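Local coordinates for protein proto-oncogene vav (Homo sapiens, PDB 6NEW) that probably activates Rac-type Rho GTPases as a guanine nucleotide exchange factor, through a catalytic DH domain followed by PH and zinc-binding C1 domains, at residues G361-M366 against R391-R396; T373-C378 against S398-C403. All coordinates share one frame; numbering follows the deposited sequence.

Overall arrangement
Contacts 1 and 2 hold the two zinc sites of the C1 domain; the centres of the two contacts lie about 11 Å apart. In contact 1, G361-M366 meets R391-R396, supplying three ligands of one zinc ion; C410, later in the chain, is the fourth. In contact 2, T373-C378 meets S398-C403, and these segments bring all four ligands of the other. The segments alternate along the chain, so the two sites interleave, as in the cross-braced C1 fold. Strands 389-392 and 398-399 are neighbours in one small antiparallel sheet, and F364 CE1 packs on A399 CB at 4.2 Å. Both sites are probably structural, and neither belongs to the DH domain, which carries the exchange activity in this family.

Contact 1. Residues G361-M366 against R391-R396; sequences GHDFQM and RCHRCR. With ZN (zinc ion), chain C.
The H362 ring turns its edge to C392 SG and C395 SG, both near its plane, while one face is covered by F364 CZ, offset toward the rim. F364 in turn receives C392 CB over a face, a CH-pi contact 4.3 Å from the ring centroid. The R394 guanidinium lies with D363 CB over the centre of one face, and its edge is directed at G361: NH1 donates to G361 O at 2.8 Å, from above the carbonyl plane, and also to a water. D363 reaches the H393 ring with its carboxylate turned 82° to it, D363 OD2 standing 3.3 Å from H393 CE1. The strands pair antiparallel: Q365 N donates to R391 O, and R391 N to Q365 O at 2.8 Å. H362 ND1 binds the zinc ion at 2.1 Å beside C392 SG and C395 SG. C392 holds SG opposite its backbone N (chi1 173°), where it meets both the zinc ion and D363 N, a hydrogen bond of 3.4 Å. C410 completes the three-cysteine, one-histidine site, and H362 NE2 donates to P408 O, which helps fix the ring's rotation. The D363 N-H is likely to ease the thiolate charge of C392, and the zinc ion ties the residues leading into strand 364-367 to the turn after strand 389-392.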
# COMPACT_ATOMS: atom_id res chain seq x y z
N GLY A 361 9.49 -22.46 17.34
CA GLY A 361 10.62 -22.86 16.50
C GLY A 361 11.00 -21.98 15.32
O GLY A 361 11.99 -22.25 14.64
N HIS A 362 10.24 -20.93 15.05
CA HIS A 362 10.56 -20.08 13.91
C HIS A 362 11.66 -19.06 14.21
O HIS A 362 12.16 -18.95 15.34
CB HIS A 362 9.29 -19.34 13.45
CG HIS A 362 8.15 -20.23 13.05
ND1 HIS A 362 8.19 -20.96 11.87
CD2 HIS A 362 6.95 -20.42 13.64
CE1 HIS A 362 7.02 -21.57 11.79
NE2 HIS A 362 6.25 -21.29 12.84
N ASP A 363 12.03 -18.33 13.16
CA ASP A 363 12.93 -17.18 13.17
C ASP A 363 12.42 -16.25 12.09
O ASP A 363 12.90 -16.26 10.95
CB ASP A 363 14.42 -17.55 13.00
CG ASP A 363 15.36 -16.36 13.19
OD1 ASP A 363 14.95 -15.35 13.83
OD2 ASP A 363 16.51 -16.43 12.69
N PHE A 364 11.36 -15.50 12.44
CA PHE A 364 10.72 -14.59 11.51
C PHE A 364 11.53 -13.34 11.36
O PHE A 364 11.86 -12.68 12.35
CB PHE A 364 9.27 -14.26 11.95
CG PHE A 364 8.28 -15.37 11.70
CD1 PHE A 364 7.88 -15.70 10.41
CD2 PHE A 364 7.70 -16.05 12.77
CE1 PHE A 364 6.92 -16.69 10.19
CE2 PHE A 364 6.73 -17.03 12.55
CZ PHE A 364 6.37 -17.36 11.26
N GLN A 365 11.84 -13.01 10.12
CA GLN A 365 12.60 -11.81 9.81
C GLN A 365 11.86 -11.05 8.75
O GLN A 365 11.13 -11.67 7.97
CB GLN A 365 14.02 -12.14 9.33
CG GLN A 365 14.94 -12.67 10.44
CD GLN A 365 16.19 -13.35 9.93
OE1 GLN A 365 16.55 -13.30 8.75
NE2 GLN A 365 16.89 -14.02 10.84
N MET A 366 12.03 -9.70 8.73
CA MET A 366 11.45 -8.80 7.74
C MET A 366 11.80 -9.30 6.35
O MET A 366 12.98 -9.51 6.06
CB MET A 366 11.98 -7.36 7.91
CG MET A 366 11.38 -6.60 9.04
SD MET A 366 12.08 -4.94 9.24
CE MET A 366 11.33 -4.09 7.87
N ARG A 391 9.28 -13.56 6.98
CA ARG A 391 9.55 -14.90 6.51
C ARG A 391 10.43 -15.60 7.51
O ARG A 391 11.37 -15.00 8.05
CB ARG A 391 10.15 -14.92 5.10
CG ARG A 391 9.98 -16.26 4.40
CD ARG A 391 11.01 -16.42 3.30
NE ARG A 391 12.37 -16.31 3.84
CZ ARG A 391 13.47 -16.61 3.15
NH1 ARG A 391 13.39 -17.05 1.91
NH2 ARG A 391 14.66 -16.48 3.73
N CYS A 392 10.10 -16.86 7.80
CA CYS A 392 10.93 -17.69 8.67
C CYS A 392 11.95 -18.27 7.70
O CYS A 392 11.56 -18.94 6.75
CB CYS A 392 10.11 -18.78 9.35
SG CYS A 392 11.12 -19.97 10.27
N HIS A 393 13.25 -17.97 7.89
CA HIS A 393 14.26 -18.45 6.94
C HIS A 393 14.43 -20.00 6.97
O HIS A 393 14.80 -20.58 5.95
CB HIS A 393 15.60 -17.71 7.12
CG HIS A 393 16.42 -18.20 8.27
ND1 HIS A 393 15.95 -18.14 9.57
CD2 HIS A 393 17.66 -18.75 8.27
CE1 HIS A 393 16.90 -18.67 10.32
NE2 HIS A 393 17.95 -19.04 9.58
N ARG A 394 14.07 -20.66 8.10
CA ARG A 394 14.13 -22.11 8.29
C ARG A 394 13.06 -22.88 7.52
O ARG A 394 13.41 -23.81 6.78
CB ARG A 394 14.01 -22.47 9.77
CG ARG A 394 15.19 -22.10 10.60
CD ARG A 394 14.72 -21.85 12.00
NE ARG A 394 15.76 -21.19 12.78
CZ ARG A 394 15.66 -20.94 14.08
NH1 ARG A 394 14.57 -21.28 14.74
NH2 ARG A 394 16.67 -20.36 14.72
N CYS A 395 11.77 -22.56 7.73
CA CYS A 395 10.67 -23.29 7.09
C CYS A 395 10.09 -22.59 5.88
O CYS A 395 9.26 -23.17 5.18
CB CYS A 395 9.59 -23.62 8.11
SG CYS A 395 8.59 -22.20 8.61
N ARG A 396 10.47 -21.31 5.68
CA ARG A 396 10.04 -20.42 4.59
C ARG A 396 8.56 -20.04 4.71
O ARG A 396 7.98 -19.54 3.75
CB ARG A 396 10.42 -20.99 3.19
CG ARG A 396 11.93 -21.26 3.08
CD ARG A 396 12.33 -21.87 1.76
NE ARG A 396 12.87 -20.83 0.87
CZ ARG A 396 12.19 -20.31 -0.15
NH1 ARG A 396 12.76 -19.35 -0.89
NH2 ARG A 396 10.97 -20.72 -0.44
ZN ZN C . 9.71 -21.69 10.58
O HOH W 1 14.49 -20.43 17.32

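Contact 2. Residues T373-C378 against S398-C403; sequences TSCKAC and SAHKEC. With ZN (zinc ion), chain B.
C375 and A399 bring their CA atoms to 4.2 Å, where the loop T373-C378 passes the short strand 398-399. Two hydrogen bonds join the segments here: K376 N donates to S398 O at 2.9 Å, and S398 OG to S374 O at 2.8 Å, tilted 28° from the carbonyl plane. S398 OG sits between its own backbone N and carbonyl carbon (chi1 60°), which turns it to S374 and against T373 CG2. Were S398 an alanine, S374 O would probably be left without this donor and the packing of T373 CG2 against the hydroxyl would be lost, weakening the tie between loop and strand. K376 CG lies 3.3 Å from S398 O, and K376 NZ donates to a water. Farther along, A377 CB packs on C403 CB at 3.7 Å. Around the zinc ion stand C375 SG and C403 SG at 2.2 Å, C378 SG at 2.4 Å and H400 ND1. The H400 ring presents its edge to C378 SG and C403 SG, and its NE2 donates to L381 O, steadying the ring. Backbone A377 N and C378 N both donate to C375 SG, the latter at 171°. The two N-H groups probably spread the negative charge of the C375 thiolate and hold the CxxC turn in the shape that grips the metal.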
# COMPACT_ATOMS: atom_id res chain seq x y z
N THR A 373 1.78 -13.62 -2.21
CA THR A 373 1.98 -14.47 -1.04
C THR A 373 0.84 -14.29 -0.03
O THR A 373 0.35 -13.18 0.17
CB THR A 373 3.38 -14.15 -0.44
OG1 THR A 373 4.38 -14.40 -1.43
CG2 THR A 373 3.71 -14.99 0.76
N SER A 374 0.43 -15.38 0.61
CA SER A 374 -0.59 -15.36 1.65
C SER A 374 0.04 -15.74 2.99
O SER A 374 1.07 -16.43 3.04
CB SER A 374 -1.76 -16.27 1.29
OG SER A 374 -1.31 -17.60 1.08
N CYS A 375 -0.57 -15.24 4.08
CA CYS A 375 -0.14 -15.48 5.45
C CYS A 375 -0.42 -16.92 5.86
O CYS A 375 -1.53 -17.39 5.67
CB CYS A 375 -0.83 -14.49 6.38
SG CYS A 375 -0.53 -14.80 8.13
N LYS A 376 0.58 -17.63 6.43
CA LYS A 376 0.43 -19.02 6.87
C LYS A 376 -0.52 -19.19 8.06
O LYS A 376 -0.90 -20.33 8.35
CB LYS A 376 1.78 -19.68 7.15
CG LYS A 376 2.64 -19.86 5.91
CD LYS A 376 2.48 -21.26 5.37
CE LYS A 376 2.52 -21.21 3.87
NZ LYS A 376 3.89 -21.02 3.36
N ALA A 377 -0.90 -18.08 8.72
CA ALA A 377 -1.82 -18.12 9.84
C ALA A 377 -3.27 -17.78 9.48
O ALA A 377 -4.15 -18.60 9.74
CB ALA A 377 -1.33 -17.21 10.95
N CYS A 378 -3.53 -16.60 8.88
CA CYS A 378 -4.87 -16.13 8.55
C CYS A 378 -5.31 -16.44 7.11
O CYS A 378 -6.50 -16.33 6.81
CB CYS A 378 -5.02 -14.65 8.86
SG CYS A 378 -4.04 -13.59 7.78
N SER A 398 5.63 -17.64 5.40
CA SER A 398 5.39 -16.24 5.22
C SER A 398 4.23 -15.86 6.15
O SER A 398 3.36 -16.70 6.36
CB SER A 398 5.02 -15.99 3.77
OG SER A 398 3.84 -16.71 3.43
N ALA A 399 4.23 -14.63 6.72
CA ALA A 399 3.19 -14.17 7.66
C ALA A 399 3.17 -12.66 7.88
O ALA A 399 4.19 -11.99 7.67
CB ALA A 399 3.37 -14.86 9.01
N HIS A 400 2.01 -12.12 8.33
CA HIS A 400 1.90 -10.69 8.68
C HIS A 400 2.52 -10.53 10.09
O HIS A 400 2.55 -11.51 10.84
CB HIS A 400 0.44 -10.21 8.77
CG HIS A 400 -0.39 -10.37 7.54
ND1 HIS A 400 -1.43 -11.28 7.49
CD2 HIS A 400 -0.38 -9.66 6.39
CE1 HIS A 400 -1.97 -11.15 6.29
NE2 HIS A 400 -1.38 -10.19 5.60
N LYS A 401 2.93 -9.30 10.45
CA LYS A 401 3.50 -8.99 11.77
C LYS A 401 2.59 -9.45 12.94
O LYS A 401 3.09 -10.04 13.89
CB LYS A 401 3.81 -7.49 11.91
CG LYS A 401 4.78 -7.18 13.05
CD LYS A 401 4.95 -5.69 13.32
CE LYS A 401 5.88 -5.45 14.50
NZ LYS A 401 6.06 -3.99 14.78
N GLU A 402 1.26 -9.22 12.83
CA GLU A 402 0.26 -9.60 13.85
C GLU A 402 0.05 -11.13 14.00
O GLU A 402 -0.31 -11.58 15.08
CB GLU A 402 -1.12 -8.95 13.56
CG GLU A 402 -1.10 -7.58 12.91
CD GLU A 402 -1.13 -7.64 11.39
OE1 GLU A 402 -2.20 -8.00 10.84
OE2 GLU A 402 -0.09 -7.35 10.76
N CYS A 403 0.22 -11.89 12.91
CA CYS A 403 -0.04 -13.33 12.82
C CYS A 403 1.11 -14.27 13.21
O CYS A 403 0.92 -15.48 13.07
CB CYS A 403 -0.54 -13.67 11.42
SG CYS A 403 -1.89 -12.63 10.82
ZN ZN B . -1.92 -13.13 8.69
O HOH W 2 5.61 -19.19 2.24